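Local coordinates for protein rhino (Drosophila simulans, PDB 5XYW) that is an HP1-family chromatin protein that probably specifies piRNA-producing loci, its chromo shadow domain pairing with a second copy and binding a partner protein, at residues K26-F31 with V43-I48; L10-E15 with C37-A42. One frame throughout, in Å; residues are numbered along the deposited sequence.

Contact 1: residues K26-F31 with V43-I48; sequences KELFLF and VPMKYI
Phe29 and Pro44 lie side by side and point the same way, with Phe29 CE1 3.7 Å from Pro44 CG. They form an antiparallel non-hydrogen-bonded pair, and the ring reaches the proline because CG stands anti to the carbonyl carbon (chi1 -86°). On the other face of the sheet Leu30 and Ile48 cross, Leu30 CD1 meeting Ile48 CG2 at 3.5 Å. Leu28 packs through its CB against Met45 CB at 3.6 Å. At the partly exposed start of the segment, Glu27 lays OE1 3.5 Å from Pro44 CB, while its OE2 stays 4.0 Å from Lys46 NZ, a nearby opposite charge but no salt bridge.

Backbone bonds set this register. Leu30 and Val43 exchange two, of which Leu30 N to Val43 O is almost straight (2.9 Å, 178°). A third, Met45 N to Leu28 O at 2.8 Å, ties the first helical turn to the strand. With an alanine in place of Phe29, the ring lying beside Pro44 CG would be gone and a gap would probably open there. Farther out, Phe60 of helix 53-61 covers Leu28, Leu30 and Met45, and Phe29 and Pro44 each also pack on a polar side chain of another protein's chain. The whole is the strand-to-helix junction of a chromo shadow domain: Pro44 ends a hairpin strand and occupies the N-cap position just before helix 45-51.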
# COMPACT_ATOMS: atom_id res chain seq x y z
N LYS A 26 5.11 -5.77 1.34
CA LYS A 26 4.99 -6.57 0.11
C LYS A 26 3.62 -6.32 -0.48
O LYS A 26 3.45 -6.23 -1.69
CB LYS A 26 5.19 -8.07 0.38
CG LYS A 26 4.50 -8.56 1.67
CD LYS A 26 4.62 -10.08 1.88
CE LYS A 26 3.73 -10.87 0.91
NZ LYS A 26 3.74 -12.35 1.20
N GLU A 27 2.63 -6.20 0.38
CA GLU A 27 1.34 -5.75 -0.06
C GLU A 27 1.05 -4.41 0.60
O GLU A 27 1.57 -4.10 1.67
CB GLU A 27 0.27 -6.78 0.27
CG GLU A 27 0.25 -7.90 -0.74
CD GLU A 27 -0.90 -8.84 -0.54
OE1 GLU A 27 -1.79 -8.52 0.27
OE2 GLU A 27 -0.91 -9.91 -1.19
N LEU A 28 0.26 -3.59 -0.10
CA LEU A 28 -0.22 -2.35 0.45
C LEU A 28 -1.42 -2.65 1.34
O LEU A 28 -2.31 -3.42 0.97
CB LEU A 28 -0.57 -1.39 -0.68
CG LEU A 28 -0.96 0.05 -0.38
CD1 LEU A 28 -0.07 0.70 0.66
CD2 LEU A 28 -0.92 0.81 -1.67
N PHE A 29 -1.44 -2.08 2.53
CA PHE A 29 -2.56 -2.30 3.43
C PHE A 29 -3.30 -1.01 3.67
O PHE A 29 -2.68 0.03 3.83
CB PHE A 29 -2.09 -2.88 4.77
CG PHE A 29 -1.96 -4.36 4.75
CD1 PHE A 29 -3.09 -5.15 4.87
CD2 PHE A 29 -0.72 -4.96 4.59
CE1 PHE A 29 -2.98 -6.53 4.84
CE2 PHE A 29 -0.60 -6.32 4.54
CZ PHE A 29 -1.72 -7.11 4.68
N LEU A 30 -4.61 -1.10 3.69
CA LEU A 30 -5.43 0.03 4.05
C LEU A 30 -6.07 -0.29 5.36
O LEU A 30 -6.57 -1.39 5.57
CB LEU A 30 -6.50 0.35 2.99
CG LEU A 30 -6.08 0.59 1.54
CD1 LEU A 30 -7.20 1.28 0.83
CD2 LEU A 30 -4.79 1.39 1.41
N PHE A 31 -6.03 0.70 6.23
CA PHE A 31 -6.67 0.60 7.51
C PHE A 31 -7.97 1.38 7.47
O PHE A 31 -7.99 2.63 7.41
CB PHE A 31 -5.70 1.10 8.57
CG PHE A 31 -4.37 0.43 8.49
CD1 PHE A 31 -4.21 -0.89 8.95
CD2 PHE A 31 -3.29 1.06 7.89
CE1 PHE A 31 -2.99 -1.54 8.85
CE2 PHE A 31 -2.05 0.41 7.79
CZ PHE A 31 -1.91 -0.90 8.27
N VAL A 43 -6.73 -4.23 5.54
CA VAL A 43 -7.27 -4.93 4.41
C VAL A 43 -6.33 -4.70 3.27
O VAL A 43 -5.92 -3.57 3.05
CB VAL A 43 -8.68 -4.44 4.06
CG1 VAL A 43 -9.20 -5.17 2.83
CG2 VAL A 43 -9.61 -4.63 5.25
N PRO A 44 -5.95 -5.76 2.55
CA PRO A 44 -5.05 -5.56 1.42
C PRO A 44 -5.67 -4.65 0.36
O PRO A 44 -6.86 -4.73 0.06
CB PRO A 44 -4.84 -6.98 0.88
CG PRO A 44 -5.08 -7.85 2.03
CD PRO A 44 -6.15 -7.19 2.84
N MET A 45 -4.83 -3.76 -0.17
CA MET A 45 -5.21 -2.78 -1.18
C MET A 45 -6.03 -3.36 -2.33
O MET A 45 -7.02 -2.79 -2.74
CB MET A 45 -3.96 -2.13 -1.74
CG MET A 45 -4.10 -1.64 -3.17
SD MET A 45 -5.13 -0.18 -3.35
CE MET A 45 -3.96 0.80 -4.30
N LYS A 46 -5.58 -4.50 -2.85
CA LYS A 46 -6.20 -5.12 -4.01
C LYS A 46 -7.67 -5.44 -3.78
O LYS A 46 -8.55 -5.12 -4.59
CB LYS A 46 -5.41 -6.37 -4.38
CG LYS A 46 -3.90 -6.16 -4.25
CD LYS A 46 -3.08 -7.39 -4.63
CE LYS A 46 -1.59 -7.06 -4.72
NZ LYS A 46 -0.71 -8.26 -4.88
N TYR A 47 -7.95 -6.07 -2.64
CA TYR A 47 -9.31 -6.43 -2.28
C TYR A 47 -10.21 -5.19 -2.24
O TYR A 47 -11.23 -5.11 -2.93
CB TYR A 47 -9.36 -7.13 -0.91
CG TYR A 47 -8.66 -8.47 -0.82
CD1 TYR A 47 -7.68 -8.85 -1.73
CD2 TYR A 47 -8.98 -9.37 0.20
CE1 TYR A 47 -7.03 -10.08 -1.63
CE2 TYR A 47 -8.35 -10.60 0.30
CZ TYR A 47 -7.37 -10.94 -0.62
OH TYR A 47 -6.72 -12.16 -0.53
N ILE A 48 -9.81 -4.24 -1.41
CA ILE A 48 -10.60 -3.05 -1.17
C ILE A 48 -10.79 -2.27 -2.48
O ILE A 48 -11.85 -1.71 -2.73
CB ILE A 48 -9.93 -2.17 -0.08
CG1 ILE A 48 -10.90 -1.16 0.51
CG2 ILE A 48 -8.68 -1.50 -0.60
CD1 ILE A 48 -11.69 -1.73 1.66

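Contact 2: residues L10-E15 with C37-A42; sequences LDRGLE and CSSIDA
Asp41 OD2 is approached from two directions: Arg12 NE makes a weak, bent hydrogen bond to it (3.3 Å, 121° at the hydrogen) within a salt bridge, and Trp34 NE1 of the neighbouring strand 28-34 adds a second weak bond. The carbonyl oxygen Leu10 O also lies close, 2.6 Å from Asp41 OD2. The two side chains of the ion pair come from opposite directions, and their flat ends are not coplanar: the guanidinium and carboxylate planes are turned 54° apart. On the other carboxylate oxygen, Arg12 NH2 stands 3.4 Å from Asp41 OD1.

Asp41 can present its carboxylate to the loop because CG sits beside the backbone N, opposite the carbonyl carbon (chi1 -72°). The arginine chain bends at its third torsion and carries the far end of the guanidinium on toward Ser39, whose OG is 3.2 Å from Arg12 NH2 and 3.3 Å from Arg12 NH1.

Beyond the polar group there is one thin apolar contact, where Leu14 CD1 comes 4.2 Å from Cys37 CB. The same leucine rests on Trp34 and its carbonyl oxygen has a weak hydrogen bond with Tyr52 OH, while the backbones of Glu15 and Lys35 are bonded as strand 16-24 is about to begin. Leu10, Asp41 and Ala42 also touch the chain of another protein. The arrangement is that of an irregular N-terminal segment laid along strand 40-44, an edge strand, within this chain, of the chromo shadow domain's antiparallel sheet, with a weakly hydrogen-bonded Arg12-Asp41 salt bridge as the one ion pair across the contact.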
# COMPACT_ATOMS: atom_id res chain seq x y z
N LEU A 10 -12.61 -10.45 9.22
CA LEU A 10 -12.02 -9.13 8.98
C LEU A 10 -12.68 -8.46 7.79
O LEU A 10 -12.73 -7.23 7.70
CB LEU A 10 -10.53 -9.23 8.69
CG LEU A 10 -9.37 -9.78 9.52
CD1 LEU A 10 -9.64 -11.12 10.19
CD2 LEU A 10 -8.26 -9.92 8.53
N ASP A 11 -13.11 -9.25 6.82
CA ASP A 11 -14.01 -8.71 5.81
C ASP A 11 -15.37 -9.33 6.07
O ASP A 11 -15.67 -10.46 5.68
CB ASP A 11 -13.54 -8.98 4.40
CG ASP A 11 -14.29 -8.18 3.39
OD1 ASP A 11 -15.47 -8.51 3.15
OD2 ASP A 11 -13.71 -7.21 2.83
N ARG A 12 -16.19 -8.55 6.75
CA ARG A 12 -17.35 -9.03 7.46
C ARG A 12 -18.64 -8.70 6.72
O ARG A 12 -19.71 -8.64 7.31
CB ARG A 12 -17.36 -8.42 8.85
CG ARG A 12 -16.05 -7.69 9.15
CD ARG A 12 -16.11 -6.90 10.44
NE ARG A 12 -14.82 -6.93 11.14
CZ ARG A 12 -14.64 -6.50 12.38
NH1 ARG A 12 -15.65 -5.99 13.06
NH2 ARG A 12 -13.44 -6.56 12.95
N GLY A 13 -18.51 -8.48 5.41
CA GLY A 13 -19.65 -8.15 4.58
C GLY A 13 -20.41 -6.92 5.04
O GLY A 13 -21.64 -6.93 5.09
N LEU A 14 -19.68 -5.86 5.39
CA LEU A 14 -20.30 -4.60 5.74
C LEU A 14 -19.99 -3.59 4.64
O LEU A 14 -19.24 -3.89 3.70
CB LEU A 14 -19.80 -4.10 7.10
CG LEU A 14 -19.79 -5.06 8.29
CD1 LEU A 14 -19.32 -4.37 9.56
CD2 LEU A 14 -21.15 -5.67 8.52
N GLU A 15 -20.57 -2.41 4.72
CA GLU A 15 -20.24 -1.34 3.79
C GLU A 15 -19.09 -0.53 4.35
O GLU A 15 -19.09 -0.21 5.54
CB GLU A 15 -21.44 -0.44 3.52
CG GLU A 15 -22.52 -1.07 2.66
CD GLU A 15 -23.75 -0.19 2.54
OE1 GLU A 15 -23.79 0.87 3.22
OE2 GLU A 15 -24.66 -0.55 1.77
N CYS A 37 -19.39 -0.23 13.04
CA CYS A 37 -18.48 -1.25 13.60
C CYS A 37 -17.51 -0.85 14.74
O CYS A 37 -17.20 -1.68 15.59
CB CYS A 37 -17.65 -1.85 12.46
SG CYS A 37 -16.53 -3.16 12.97
N SER A 38 -17.03 0.40 14.73
CA SER A 38 -16.08 0.90 15.75
C SER A 38 -14.68 0.27 15.72
O SER A 38 -13.77 0.71 16.44
CB SER A 38 -16.67 0.74 17.16
OG SER A 38 -17.89 1.45 17.30
N SER A 39 -14.48 -0.75 14.89
CA SER A 39 -13.14 -1.32 14.79
C SER A 39 -12.47 -1.02 13.44
O SER A 39 -13.12 -0.80 12.42
CB SER A 39 -13.19 -2.83 15.04
OG SER A 39 -13.67 -3.54 13.91
N ILE A 40 -11.14 -0.98 13.46
CA ILE A 40 -10.32 -0.75 12.28
C ILE A 40 -9.75 -2.07 11.81
O ILE A 40 -9.37 -2.92 12.61
CB ILE A 40 -9.18 0.22 12.58
CG1 ILE A 40 -9.72 1.41 13.38
CG2 ILE A 40 -8.47 0.64 11.30
CD1 ILE A 40 -8.66 2.31 13.93
N ASP A 41 -9.71 -2.25 10.50
CA ASP A 41 -9.22 -3.47 9.91
C ASP A 41 -8.13 -3.14 8.93
O ASP A 41 -8.18 -2.11 8.23
CB ASP A 41 -10.33 -4.25 9.21
CG ASP A 41 -11.29 -4.88 10.18
OD1 ASP A 41 -11.22 -4.54 11.38
OD2 ASP A 41 -12.11 -5.71 9.74
N ALA A 42 -7.12 -4.01 8.90
CA ALA A 42 -6.11 -3.98 7.87
C ALA A 42 -6.68 -4.80 6.74
O ALA A 42 -7.14 -5.93 6.96
CB ALA A 42 -4.80 -4.54 8.36

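Both contacts draw on strand 40-44. Contact 1 takes its last residues and the helix that follows, joining them to the neighbouring strand 28-34; contact 2 takes its earlier residues and the turn before them, joining them to the chain's N-terminal loop. Contact 1 is mostly buried and works through backbone pairing and apolar side chains, whereas contact 2 is only partly buried and leans on one weak salt bridge with sparse apolar touches. Their centres lie 13 Å apart, yet they meet where Phe31 CE1 packs on Ala42 CB at 3.5 Å. The two are interleaved along the sequence, and both come within reach of another protein's chain.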